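Local coordinates for protein proline iminopeptidase (Streptomyces halstedii, PDB 3WMR) that is an alpha/beta hydrolase of the peptidase S33 family, an amidohydrolase that acts on polyketide substrates and probably releases N-terminal proline from peptides, at residues 249-252 / 253-256; 110-114 / 115-119; 168-171 / 172-175. One frame throughout, in Å; residues are numbered along the deposited sequence.

Interaction 1 (249-252 / 253-256); sequences DCLP and DIQV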
loop_
_atom_site.group_PDB
_atom_site.type_symbol
_atom_site.label_atom_id
_atom_site.label_comp_id
_atom_site.label_asym_id
_atom_site.label_seq_id
_atom_site.Cartn_x
_atom_site.Cartn_y
_atom_site.Cartn_z
ATOM N N ASP A 249 15.617 4.099 8.855
ATOM C CA ASP A 249 16.342 5.238 9.435
ATOM C C ASP A 249 15.448 6.385 9.881
ATOM O O ASP A 249 15.834 7.160 10.747
ATOM C CB ASP A 249 17.393 5.760 8.455
ATOM C CG ASP A 249 18.588 4.819 8.325
ATOM O OD1 ASP A 249 18.827 3.982 9.235
ATOM O OD2 ASP A 249 19.303 4.918 7.304
ATOM N N CYS A 250 14.255 6.494 9.318
ATOM C CA CYS A 250 13.335 7.542 9.738
ATOM C C CYS A 250 12.345 7.093 10.830
ATOM O O CYS A 250 11.716 7.934 11.460
ATOM C CB CYS A 250 12.608 8.102 8.533
ATOM S SG CYS A 250 11.244 7.052 8.022
ATOM N N LEU A 251 12.260 5.788 11.094
ATOM C CA LEU A 251 11.250 5.240 12.002
ATOM C C LEU A 251 11.329 5.732 13.445
ATOM O O LEU A 251 10.285 5.934 14.070
ATOM C CB LEU A 251 11.225 3.691 11.969
ATOM C CG LEU A 251 10.923 3.016 10.617
ATOM C CD1 LEU A 251 10.896 1.496 10.724
ATOM C CD2 LEU A 251 9.633 3.508 10.000
ATOM N N PRO A 252 12.554 5.955 13.978
ATOM C CA PRO A 252 12.611 6.482 15.337
ATOM C C PRO A 252 11.990 7.865 15.488
ATOM O O PRO A 252 11.681 8.248 16.605
ATOM C CB PRO A 252 14.137 6.543 15.644
ATOM C CG PRO A 252 14.746 5.557 14.705
ATOM C CD PRO A 252 13.900 5.628 13.458
ATOM N N ASP A 253 11.810 8.602 14.390
ATOM C CA ASP A 253 11.291 9.974 14.446
ATOM C C ASP A 253 9.761 10.068 14.431
ATOM O O ASP A 253 9.193 11.160 14.592
ATOM C CB ASP A 253 11.857 10.798 13.288
ATOM C CG ASP A 253 13.368 11.069 13.427
ATOM O OD1 ASP A 253 13.934 10.973 14.538
ATOM O OD2 ASP A 253 13.992 11.370 12.397
ATOM N N ILE A 254 9.091 8.941 14.212
ATOM C CA ILE A 254 7.620 8.911 14.184
ATOM C C ILE A 254 7.087 9.056 15.606
ATOM O O ILE A 254 7.344 8.198 16.463
ATOM C CB ILE A 254 7.098 7.618 13.519
ATOM C CG1 ILE A 254 7.490 7.594 12.038
ATOM C CG2 ILE A 254 5.588 7.514 13.657
ATOM C CD1 ILE A 254 7.324 6.250 11.359
ATOM N N GLN A 255 6.354 10.137 15.851
ATOM C CA GLN A 255 5.863 10.473 17.197
ATOM C C GLN A 255 4.433 10.010 17.465
ATOM O O GLN A 255 4.013 9.887 18.626
ATOM C CB GLN A 255 5.911 11.980 17.405
ATOM C CG GLN A 255 7.321 12.524 17.507
ATOM C CD GLN A 255 7.356 14.042 17.627
ATOM O OE1 GLN A 255 6.658 14.742 16.907
ATOM N NE2 GLN A 255 8.192 14.553 18.524
ATOM N N VAL A 256 3.684 9.758 16.401
ATOM C CA VAL A 256 2.266 9.475 16.569
ATOM C C VAL A 256 2.090 8.001 16.896
ATOM O O VAL A 256 2.970 7.184 16.621
ATOM C CB VAL A 256 1.461 9.897 15.327
ATOM C CG1 VAL A 256 1.479 11.410 15.194
ATOM C CG2 VAL A 256 1.992 9.235 14.054
#
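Leu251 and Ile254 meet through the ends of their side chains, CD2 of Leu251 lying 3.8 Å from CD1 of Ile254. The two chains run side by side and point the same way. CG of Leu251 and CG1 of Ile254 both stand beside their own backbone N, chi1 -60° and -66°, in keeping with the shared direction. CB of Ile254 also rests 3.6 Å from the carbonyl O of Leu251, so the isoleucine packs on backbone as well as on side chain.

Two bonds of the i to i+3 kind, the 3-10 pattern, hold this pair in place. The N-H of Ile254 reaches O of Leu251 at 3.2 Å, and that of Asp253 reaches O of Cys250 at 3.0 Å. In both, the donor sits above the carbonyl plane. Pro252, inside the 3-10 turn, has no N-H to give; its CB lies 3.4 Å from N of Asp253. CB of Asp253 packs 3.4 Å from O of Cys250. Beyond Ile254 the chain opens out, and its psi of 117° ends the turn.

The turn belongs to the loop that follows helix 225-230 and leads into strand 258-263, one of the parallel strands of the alpha/beta hydrolase sheet. O of Asp253 accepts a hydrogen bond from Arg139. Leu251 is buried against Phe276 and Leu279 of helix 270-279, and also touches Ser133. Ile254 packs on Ser133 and Ala136, so Leu251 bridges helix 127-137 and helix 270-279, and Ile254 lies on the first of these.

Interaction 2 (110-114 / 115-119); sequences LLNQL and GIAGD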
loop_
_atom_site.group_PDB
_atom_site.type_symbol
_atom_site.label_atom_id
_atom_site.label_comp_id
_atom_site.label_asym_id
_atom_site.label_seq_id
_atom_site.Cartn_x
_atom_site.Cartn_y
_atom_site.Cartn_z
ATOM N N LEU A 110 -1.969 17.097 -1.792
ATOM C CA LEU A 110 -3.360 16.635 -1.699
ATOM C C LEU A 110 -4.033 17.012 -0.373
ATOM O O LEU A 110 -5.181 17.459 -0.350
ATOM C CB LEU A 110 -3.446 15.118 -1.898
ATOM C CG LEU A 110 -4.850 14.528 -1.780
ATOM C CD1 LEU A 110 -5.733 15.010 -2.922
ATOM C CD2 LEU A 110 -4.785 13.008 -1.751
ATOM N N LEU A 111 -3.326 16.816 0.728
ATOM C CA LEU A 111 -3.841 17.206 2.033
ATOM C C LEU A 111 -4.139 18.711 2.053
ATOM O O LEU A 111 -5.147 19.142 2.610
ATOM C CB LEU A 111 -2.841 16.843 3.133
ATOM C CG LEU A 111 -2.562 15.347 3.315
ATOM C CD1 LEU A 111 -1.307 15.161 4.151
ATOM C CD2 LEU A 111 -3.740 14.610 3.935
ATOM N N ASN A 112 -3.266 19.497 1.426
ATOM C CA ASN A 112 -3.446 20.948 1.340
ATOM C C ASN A 112 -4.652 21.324 0.490
ATOM O O ASN A 112 -5.503 22.088 0.943
ATOM C CB ASN A 112 -2.183 21.635 0.785
ATOM C CG ASN A 112 -1.007 21.591 1.747
ATOM O OD1 ASN A 112 0.138 21.444 1.330
ATOM N ND2 ASN A 112 -1.275 21.740 3.026
ATOM N N GLN A 113 -4.735 20.771 -0.724
ATOM C CA GLN A 113 -5.813 21.106 -1.672
ATOM C C GLN A 113 -7.193 20.730 -1.124
ATOM O O GLN A 113 -8.165 21.452 -1.327
ATOM C CB GLN A 113 -5.601 20.412 -3.026
ATOM C CG GLN A 113 -4.329 20.797 -3.777
ATOM C CD GLN A 113 -4.361 22.195 -4.385
ATOM O OE1 GLN A 113 -5.419 22.714 -4.749
ATOM N NE2 GLN A 113 -3.189 22.802 -4.515
ATOM N N LEU A 114 -7.282 19.611 -0.420
ATOM C CA LEU A 114 -8.548 19.210 0.212
ATOM C C LEU A 114 -8.820 19.926 1.549
ATOM O O LEU A 114 -9.863 19.714 2.142
ATOM C CB LEU A 114 -8.589 17.694 0.429
ATOM C CG LEU A 114 -8.518 16.821 -0.829
ATOM C CD1 LEU A 114 -8.513 15.351 -0.423
ATOM C CD2 LEU A 114 -9.675 17.097 -1.776
ATOM N N GLY A 115 -7.888 20.746 2.032
ATOM C CA GLY A 115 -8.094 21.468 3.300
ATOM C C GLY A 115 -8.167 20.577 4.535
ATOM O O GLY A 115 -8.907 20.858 5.477
ATOM N N ILE A 116 -7.396 19.499 4.538
ATOM C CA ILE A 116 -7.363 18.588 5.682
ATOM C C ILE A 116 -5.973 18.463 6.301
ATOM O O ILE A 116 -5.765 17.628 7.152
ATOM C CB ILE A 116 -7.921 17.197 5.302
ATOM C CG1 ILE A 116 -7.126 16.572 4.153
ATOM C CG2 ILE A 116 -9.385 17.330 4.891
ATOM C CD1 ILE A 116 -7.568 15.163 3.803
ATOM N N ALA A 117 -5.025 19.296 5.880
ATOM C CA ALA A 117 -3.661 19.210 6.406
ATOM C C ALA A 117 -3.633 19.446 7.921
ATOM O O ALA A 117 -2.714 18.993 8.602
ATOM C CB ALA A 117 -2.731 20.188 5.682
ATOM N N GLY A 118 -4.643 20.132 8.448
ATOM C CA GLY A 118 -4.717 20.435 9.879
ATOM C C GLY A 118 -5.076 19.268 10.793
ATOM O O GLY A 118 -4.841 19.343 11.992
ATOM N N ASP A 119 -5.650 18.195 10.243
ATOM C CA ASP A 119 -6.135 17.084 11.057
ATOM C C ASP A 119 -6.494 15.842 10.218
ATOM O O ASP A 119 -7.456 15.870 9.450
ATOM C CB ASP A 119 -7.363 17.525 11.851
ATOM C CG ASP A 119 -7.708 16.560 12.948
ATOM O OD1 ASP A 119 -6.921 15.634 13.185
ATOM O OD2 ASP A 119 -8.760 16.711 13.572
#
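Leu111 and Ile116 face each other across a Schellman motif, the C-terminal cap of helix 100-113. Their side chains cross at about a right angle, with CD2 of Leu111 3.9 Å from CD1 of Ile116. This is the apolar contact that often goes with such a cap, between a residue of the last turn and one just past the glycine. CG1 of Ile116 stands between its own N and carbonyl carbon, chi1 59°, and from there the chain runs out extended to the methyl of Leu111. The same CG1 packs 4.2 Å from CB of Leu114, so the isoleucine touches a leucine of the last turn and the leucine that follows that turn.

Two backbone bonds close the cap. The N-H of Ile116 meets O of Leu111 nearly in line with its C=O, at 3.0 Å. The N-H of Gly115 reaches O of Asn112 at 2.9 Å, from well above the carbonyl plane. Gly115 has a phi of 66°, and a CB there would clash with O of Leu114. An alanine in place of Ile116 has no CG1 or CD1, and this would probably open a gap beside CD2 of Leu111 and leave that leucine end freer to turn.

Past the cap, residues 116-119 form a type I beta turn, closed by the N-H of Asp119 on O of Ile116. It leads into strand 120-125, and Asp119 makes a salt bridge with Arg144. Leu111 and Ile116 both lie on Val50 of strand 49-52, so the capped helix end is packed against the central sheet. The side chain of Asn112 points away at its root, but its end comes back, and ND2 lies 3.4 Å from CB of Ala117.

Interaction 3 (168-171 / 172-175); sequences LLPP and DVQE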
loop_
_atom_site.group_PDB
_atom_site.type_symbol
_atom_site.label_atom_id
_atom_site.label_comp_id
_atom_site.label_asym_id
_atom_site.label_seq_id
_atom_site.Cartn_x
_atom_site.Cartn_y
_atom_site.Cartn_z
ATOM N N LEU A 168 9.421 -22.502 -0.188
ATOM C CA LEU A 168 8.313 -23.353 0.315
ATOM C C LEU A 168 7.285 -23.690 -0.765
ATOM O O LEU A 168 6.342 -24.449 -0.520
ATOM C CB LEU A 168 7.620 -22.681 1.506
ATOM C CG LEU A 168 8.505 -22.471 2.739
ATOM C CD1 LEU A 168 7.855 -21.502 3.713
ATOM C CD2 LEU A 168 8.814 -23.801 3.429
ATOM N N LEU A 169 7.457 -23.132 -1.961
ATOM C CA LEU A 169 6.619 -23.508 -3.101
ATOM C C LEU A 169 7.033 -24.875 -3.625
ATOM O O LEU A 169 8.142 -25.327 -3.327
ATOM C CB LEU A 169 6.752 -22.474 -4.218
ATOM C CG LEU A 169 6.207 -21.085 -3.891
ATOM C CD1 LEU A 169 6.549 -20.137 -5.017
ATOM C CD2 LEU A 169 4.696 -21.119 -3.676
ATOM N N PRO A 170 6.163 -25.528 -4.421
ATOM C CA PRO A 170 6.557 -26.791 -5.060
ATOM C C PRO A 170 7.819 -26.635 -5.927
ATOM O O PRO A 170 8.026 -25.572 -6.529
ATOM C CB PRO A 170 5.346 -27.150 -5.930
ATOM C CG PRO A 170 4.204 -26.430 -5.310
ATOM C CD PRO A 170 4.774 -25.159 -4.745
ATOM N N PRO A 171 8.674 -27.669 -5.968
ATOM C CA PRO A 171 9.916 -27.552 -6.738
ATOM C C PRO A 171 9.712 -27.095 -8.189
ATOM O O PRO A 171 10.436 -26.219 -8.653
ATOM C CB PRO A 171 10.491 -28.972 -6.672
ATOM C CG PRO A 171 10.009 -29.486 -5.357
ATOM C CD PRO A 171 8.614 -28.943 -5.218
ATOM N N ASP A 172 8.717 -27.640 -8.883
ATOM C CA ASP A 172 8.463 -27.258 -10.279
ATOM C C ASP A 172 8.089 -25.783 -10.435
ATOM O O ASP A 172 8.464 -25.148 -11.423
ATOM C CB ASP A 172 7.393 -28.163 -10.945
ATOM C CG ASP A 172 5.991 -27.949 -10.390
ATOM O OD1 ASP A 172 5.826 -27.921 -9.150
ATOM O OD2 ASP A 172 5.033 -27.848 -11.194
ATOM N N VAL A 173 7.354 -25.251 -9.460
ATOM C CA VAL A 173 6.964 -23.852 -9.462
ATOM C C VAL A 173 8.208 -22.985 -9.311
ATOM O O VAL A 173 8.371 -22.016 -10.046
ATOM C CB VAL A 173 5.968 -23.531 -8.320
ATOM C CG1 VAL A 173 5.781 -22.038 -8.155
ATOM C CG2 VAL A 173 4.620 -24.196 -8.593
ATOM N N GLN A 174 9.071 -23.354 -8.366
ATOM C CA GLN A 174 10.332 -22.652 -8.136
ATOM C C GLN A 174 11.161 -22.578 -9.416
ATOM O O GLN A 174 11.653 -21.511 -9.766
ATOM C CB GLN A 174 11.149 -23.341 -7.042
ATOM C CG GLN A 174 10.530 -23.258 -5.658
ATOM C CD GLN A 174 11.474 -23.733 -4.573
ATOM O OE1 GLN A 174 12.641 -23.336 -4.528
ATOM N NE2 GLN A 174 10.972 -24.579 -3.685
ATOM N N GLU A 175 11.295 -23.707 -10.124
ATOM C CA GLU A 175 12.063 -23.740 -11.373
ATOM C C GLU A 175 11.438 -22.901 -12.471
ATOM O O GLU A 175 12.146 -22.209 -13.205
ATOM C CB GLU A 175 12.283 -25.174 -11.875
ATOM C CG GLU A 175 13.124 -26.015 -10.933
ATOM C CD GLU A 175 13.679 -27.279 -11.564
ATOM O OE1 GLU A 175 13.569 -27.464 -12.810
ATOM O OE2 GLU A 175 14.238 -28.082 -10.781
#
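The backbone passes from an extended Leu169 and Pro170 into the first turn of helix 171-183, with Pro170 at the N-cap. O of Pro170 takes the N-H of Gln174 almost in line with its C=O, at 3.1 Å. The same oxygen also receives a weak bond from N of Val173. O of Pro171 accepts the N-H of Glu175 at 3.0 Å, the next bond of the helix. Pro171 is the first helical residue, where a proline costs little, because an N-H at this position would have no acceptor one turn earlier in the helix.

The side chain of Gln174 reaches back over this turn. Its CG stands beside the backbone N, chi1 -67°, and the chain is extended beyond it. NE2 then gives a hydrogen bond to O of Leu169, 2.9 Å long and 163° at the hydrogen. The acceptor lies close to the plane of the Gln174 amide, while NE2 itself sits above the carbonyl plane of Leu169.

Val173 fills the inner side of the turn with both methyls. CG1 meets CD1 of Leu169 at 3.7 Å, the two side chains crossing at about a right angle. CG2 lies alongside the ring of Pro170, 4.0 Å from its CD. Val173 also packs on Ala194 and Ala197 of helix 189-202, and Arg201 of that helix touches Leu169 and Pro170. OD1 of Asp172 also comes 3.3 Å from CB of Pro170.

A proline N-cap has no side-chain oxygen to offer the first amides. Here the glutamine amide joins the incoming chain to the helix by a polar bond, while carbons of Val173, Leu169 and Pro170 pack together on the side facing helix 189-202.

The three contacts are separate local turns in one alpha/beta hydrolase chain, and none touches another. Interactions 1 and 2 are the nearer pair, with centres 22 Å apart and nearest atoms about 10 Å apart. Each precedes a parallel strand of the central sheet, 258-263 and 120-125 respectively. Interaction 3 lies at the start of helix 171-183, farther from both, with its centre 39 Å from that of interaction 1 and 47 Å from that of interaction 2. Interactions 2 and 3 lie on opposite sides of the chain's centre. All three are away from the predicted catalytic residues Ser126, Asp266 and His293. In interaction 1 the side chain of Cys250 lies about 5 Å from the bound ether ligand.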